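Local coordinates for SAM-dependent methyltransferase (Geobacter sulfurreducens, PDB 5BP7), which binds S-adenosyl-L-homocysteine and probably acts as a SAM-dependent methyltransferase whose substrate is not established, at residues L180-S183 with T184-L188; P250-A254 with S255-E259. All coordinates share one frame; numbering follows the deposited sequence.

Contact 1: L180-S183 with T184-L188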
loop_
_atom_site.group_PDB
_atom_site.type_symbol
_atom_site.label_atom_id
_atom_site.label_comp_id
_atom_site.label_asym_id
_atom_site.label_seq_id
_atom_site.Cartn_x
_atom_site.Cartn_y
_atom_site.Cartn_z
ATOM N N LEU A 180 10.505 -11.963 3.365
ATOM C CA LEU A 180 10.791 -11.185 2.148
ATOM C C LEU A 180 11.480 -9.829 2.421
ATOM O O LEU A 180 11.447 -8.941 1.561
ATOM C CB LEU A 180 9.533 -11.023 1.273
ATOM C CG LEU A 180 8.678 -12.281 1.051
ATOM C CD1 LEU A 180 7.454 -11.919 0.220
ATOM C CD2 LEU A 180 9.474 -13.413 0.390
ATOM N N ALA A 181 12.097 -9.676 3.603
ATOM C CA ALA A 181 13.027 -8.566 3.866
ATOM C C ALA A 181 14.434 -8.963 3.412
ATOM O O ALA A 181 14.804 -10.137 3.427
ATOM C CB ALA A 181 13.045 -8.195 5.337
ATOM N N ASN A 182 15.210 -7.972 2.997
ATOM C CA ASN A 182 16.629 -8.190 2.682
ATOM C C ASN A 182 17.423 -8.531 3.930
ATOM O O ASN A 182 18.274 -9.418 3.918
ATOM C CB ASN A 182 17.232 -6.939 2.014
ATOM C CG ASN A 182 17.010 -6.925 0.503
ATOM O OD1 ASN A 182 17.166 -7.951 -0.163
ATOM N ND2 ASN A 182 16.648 -5.766 -0.049
ATOM N N SER A 183 17.110 -7.814 5.005
ATOM C CA SER A 183 17.850 -7.890 6.259
ATOM C C SER A 183 16.944 -7.563 7.454
ATOM O O SER A 183 15.858 -6.983 7.291
ATOM C CB SER A 183 19.060 -6.945 6.182
ATOM O OG SER A 183 19.534 -6.575 7.461
ATOM N N THR A 184 17.381 -7.953 8.653
ATOM C CA THR A 184 16.642 -7.655 9.899
ATOM C C THR A 184 16.513 -6.143 10.143
ATOM O O THR A 184 15.531 -5.702 10.736
ATOM C CB THR A 184 17.241 -8.353 11.156
ATOM O OG1 THR A 184 18.618 -7.979 11.332
ATOM C CG2 THR A 184 17.145 -9.877 11.023
ATOM N N SER A 185 17.479 -5.357 9.658
ATOM C CA SER A 185 17.449 -3.904 9.828
ATOM C C SER A 185 16.477 -3.159 8.892
ATOM O O SER A 185 16.290 -1.966 9.074
ATOM C CB SER A 185 18.860 -3.318 9.699
ATOM O OG SER A 185 19.351 -3.498 8.383
ATOM N N ASP A 186 15.874 -3.846 7.914
ATOM C CA ASP A 186 14.897 -3.232 7.001
ATOM C C ASP A 186 13.713 -2.610 7.739
ATOM O O ASP A 186 13.199 -1.580 7.313
ATOM C CB ASP A 186 14.327 -4.252 5.998
ATOM C CG ASP A 186 15.308 -4.656 4.906
ATOM O OD1 ASP A 186 16.530 -4.394 5.038
ATOM O OD2 ASP A 186 14.853 -5.291 3.917
ATOM N N PHE A 187 13.274 -3.258 8.815
ATOM C CA PHE A 187 12.108 -2.814 9.563
ATOM C C PHE A 187 12.438 -2.628 11.022
ATOM O O PHE A 187 13.471 -3.046 11.488
ATOM C CB PHE A 187 10.963 -3.814 9.413
ATOM C CG PHE A 187 10.647 -4.136 7.974
ATOM C CD1 PHE A 187 10.383 -3.097 7.054
ATOM C CD2 PHE A 187 10.620 -5.448 7.519
ATOM C CE1 PHE A 187 10.127 -3.366 5.719
ATOM C CE2 PHE A 187 10.346 -5.716 6.184
ATOM C CZ PHE A 187 10.108 -4.685 5.284
ATOM N N LEU A 188 11.557 -1.933 11.715
ATOM C CA LEU A 188 11.721 -1.632 13.128
ATOM C C LEU A 188 10.586 -2.262 13.898
ATOM O O LEU A 188 9.568 -2.623 13.333
ATOM C CB LEU A 188 11.676 -0.129 13.334
ATOM C CG LEU A 188 12.785 0.681 12.638
ATOM C CD1 LEU A 188 12.461 2.158 12.669
ATOM C CD2 LEU A 188 14.143 0.426 13.267
#
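Asp186 reaches back across a tight bend with its carboxylate and accepts the backbone N-H of Asn182 on OD2, Asn182 N lying 2.9 Å from Asp186 OD2. The approach is bent (137° at the hydrogen) and comes from above the carboxylate plane. Asp186 holds CG beside its own backbone N (chi1 -73°), which turns the acid toward the preceding residues and sets OD2 3.5 Å from Asn182 CB as well. The backbone closes the same bend with a straighter bond (160°), Asp186 N to Ser183 O at 3.2 Å. The hydroxyls are joined by a hydrogen bond, Ser183 OG to Ser185 OG at 3.2 Å, in which either could be the donor.

Ala181 CB lies between the acid and the Phe187 ring: 3.7 Å from Asp186 OD2, and oblique to the ring at 3.8 Å from Phe187 CE2, while Asp186 CB sits over the centre of one ring face. The bend is fastened to the rest of the domain by Trp166, which packs edge-to-face with Phe187 and donates its ring N-H to Thr184 O; Glu173 OE2 accepts from Thr184 N.

Just upstream, Leu180 takes positive phi and ends helix 173-178 in a Schellman motif. The side chain of Phe187 stands about 8 Å from that of Trp137, which binds S-adenosyl-L-homocysteine. With helical angles at Thr184 and Ser185, Ser183 to Asp186 form a type I beta-turn, reinforced here by an aspartate-to-backbone bond, in the loop between helices 173-178 and 190-199.

Contact 2: P250-A254 with S255-E259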
loop_
_atom_site.group_PDB
_atom_site.type_symbol
_atom_site.label_atom_id
_atom_site.label_comp_id
_atom_site.label_asym_id
_atom_site.label_seq_id
_atom_site.Cartn_x
_atom_site.Cartn_y
_atom_site.Cartn_z
ATOM N N PRO A 250 2.020 -20.808 0.817
ATOM C CA PRO A 250 1.216 -20.928 2.035
ATOM C C PRO A 250 2.059 -21.251 3.280
ATOM O O PRO A 250 1.882 -20.606 4.324
ATOM C CB PRO A 250 0.242 -22.069 1.703
ATOM C CG PRO A 250 0.063 -21.954 0.219
ATOM C CD PRO A 250 1.441 -21.589 -0.294
ATOM N N GLY A 251 2.983 -22.205 3.140
ATOM C CA GLY A 251 3.929 -22.537 4.198
ATOM C C GLY A 251 4.847 -21.379 4.595
ATOM O O GLY A 251 5.066 -21.135 5.781
ATOM N N ARG A 252 5.421 -20.691 3.612
ATOM C CA ARG A 252 6.338 -19.575 3.892
ATOM C C ARG A 252 5.575 -18.489 4.648
ATOM O O ARG A 252 6.059 -17.981 5.654
ATOM C CB ARG A 252 6.966 -18.991 2.606
ATOM C CG ARG A 252 8.050 -17.912 2.828
ATOM C CD ARG A 252 8.183 -16.891 1.691
ATOM N NE ARG A 252 6.891 -16.259 1.401
ATOM C CZ ARG A 252 6.288 -15.348 2.173
ATOM N NH1 ARG A 252 6.847 -14.903 3.303
ATOM N NH2 ARG A 252 5.100 -14.864 1.818
ATOM N N TYR A 253 4.413 -18.125 4.117
ATOM C CA TYR A 253 3.567 -17.095 4.706
ATOM C C TYR A 253 3.249 -17.405 6.184
ATOM O O TYR A 253 3.502 -16.588 7.071
ATOM C CB TYR A 253 2.275 -16.907 3.891
ATOM C CG TYR A 253 1.258 -16.098 4.638
ATOM C CD1 TYR A 253 1.503 -14.754 4.921
ATOM C CD2 TYR A 253 0.081 -16.681 5.141
ATOM C CE1 TYR A 253 0.616 -14.007 5.673
ATOM C CE2 TYR A 253 -0.831 -15.921 5.876
ATOM C CZ TYR A 253 -0.554 -14.586 6.146
ATOM O OH TYR A 253 -1.395 -13.813 6.900
ATOM N N ALA A 254 2.735 -18.608 6.434
ATOM C CA ALA A 254 2.320 -19.002 7.777
ATOM C C ALA A 254 3.511 -19.117 8.726
ATOM O O ALA A 254 3.404 -18.804 9.883
ATOM C CB ALA A 254 1.557 -20.315 7.723
ATOM N N SER A 255 4.650 -19.577 8.230
ATOM C CA SER A 255 5.826 -19.756 9.070
ATOM C C SER A 255 6.539 -18.456 9.415
ATOM O O SER A 255 7.122 -18.371 10.482
ATOM C CB SER A 255 6.809 -20.706 8.407
ATOM O OG SER A 255 6.209 -22.000 8.307
ATOM N N TYR A 256 6.567 -17.502 8.495
ATOM C CA TYR A 256 7.430 -16.335 8.631
ATOM C C TYR A 256 6.595 -15.075 8.753
ATOM O O TYR A 256 6.504 -14.519 9.815
ATOM C CB TYR A 256 8.432 -16.236 7.466
ATOM C CG TYR A 256 9.422 -17.379 7.375
ATOM C CD1 TYR A 256 10.501 -17.466 8.270
ATOM C CD2 TYR A 256 9.313 -18.358 6.383
ATOM C CE1 TYR A 256 11.426 -18.506 8.203
ATOM C CE2 TYR A 256 10.243 -19.389 6.300
ATOM C CZ TYR A 256 11.305 -19.450 7.202
ATOM O OH TYR A 256 12.268 -20.457 7.158
ATOM N N THR A 257 5.972 -14.644 7.663
ATOM C CA THR A 257 5.261 -13.357 7.610
ATOM C C THR A 257 4.177 -13.227 8.675
ATOM O O THR A 257 4.185 -12.292 9.471
ATOM C CB THR A 257 4.628 -13.160 6.245
ATOM O OG1 THR A 257 5.648 -13.236 5.242
ATOM C CG2 THR A 257 3.925 -11.825 6.145
ATOM N N ARG A 258 3.306 -14.223 8.755
ATOM C CA ARG A 258 2.139 -14.123 9.613
ATOM C C ARG A 258 2.519 -13.909 11.073
ATOM O O ARG A 258 1.849 -13.138 11.776
ATOM C CB ARG A 258 1.248 -15.356 9.476
ATOM C CG ARG A 258 -0.172 -15.144 9.976
ATOM C CD ARG A 258 -1.074 -16.337 9.626
ATOM N NE ARG A 258 -2.478 -15.984 9.785
ATOM C CZ ARG A 258 -3.141 -15.943 10.948
ATOM N NH1 ARG A 258 -2.547 -16.282 12.082
ATOM N NH2 ARG A 258 -4.422 -15.553 10.965
ATOM N N GLU A 259 3.577 -14.583 11.521
ATOM C CA GLU A 259 4.037 -14.471 12.901
ATOM C C GLU A 259 4.949 -13.274 13.195
ATOM O O GLU A 259 4.864 -12.700 14.268
ATOM C CB GLU A 259 4.732 -15.765 13.323
ATOM C CG GLU A 259 3.733 -16.912 13.525
ATOM C CD GLU A 259 2.807 -16.658 14.716
ATOM O OE1 GLU A 259 3.317 -16.768 15.855
ATOM O OE2 GLU A 259 1.601 -16.282 14.519
#
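Ser255 doubles its hold on Gly251: the backbone N and the hydroxyl OG each lie 2.9 Å from Gly251 O and arrive from opposite faces of the carbonyl plane, the side chain rotated beside its own N (chi1 -65°) to make the second bond. Tyr256 donates its N-H to Arg252 O at 2.9 Å and lays its ring edge near that same carbonyl, with CD2 3.8 Å from Arg252 CG. Thr257 uses OG1 as acceptor for Arg252 NH1 at 2.8 Å, nearly straight (165°) and in the guanidinium plane; a bend at chi3 (54°) brings that arginine end round, and NH1 also donates to Gly178 O. Thr257 CB rests obliquely against the Tyr253 ring, 3.7 Å from CD1. Arg258 N, rather than Thr257 N, bonds to Tyr253 O at 2.9 Å. Arg258 CB packs over one face of the Tyr253 ring in a CH-pi contact, and the extended chain runs past Tyr253 OH, CG 3.6 Å away. Both Tyr253 OH and Arg258 NE engage Asp216 OD1 of helix 212-232, so one acid joins the two side chains. The skipped residue and the i to i+5 bond are those of a pi-type turn within helix 239-260.

In the fold
From the N terminus, the chain passes through all five parallel strands of the Rossmann-like methyltransferase sheet, the last of them 157-166, then helix 173-178, before contact 1 turns it toward helix 190-199. Strand 202-209 and helix 212-232 come next, and contact 2 lies near the C-terminal end of helix 239-260, just ahead of strand 261-270. The two are in series, neither nesting nor crossing, and each closes only a local turn. Their centres are about 16 Å apart, yet they touch where Leu180 CG packs 3.9 Å from Arg252 NH1. Contact 1 is anchored to strand 157-166, contact 2 to helix 212-232; together they join the loop after helix 173-178 to the last helix.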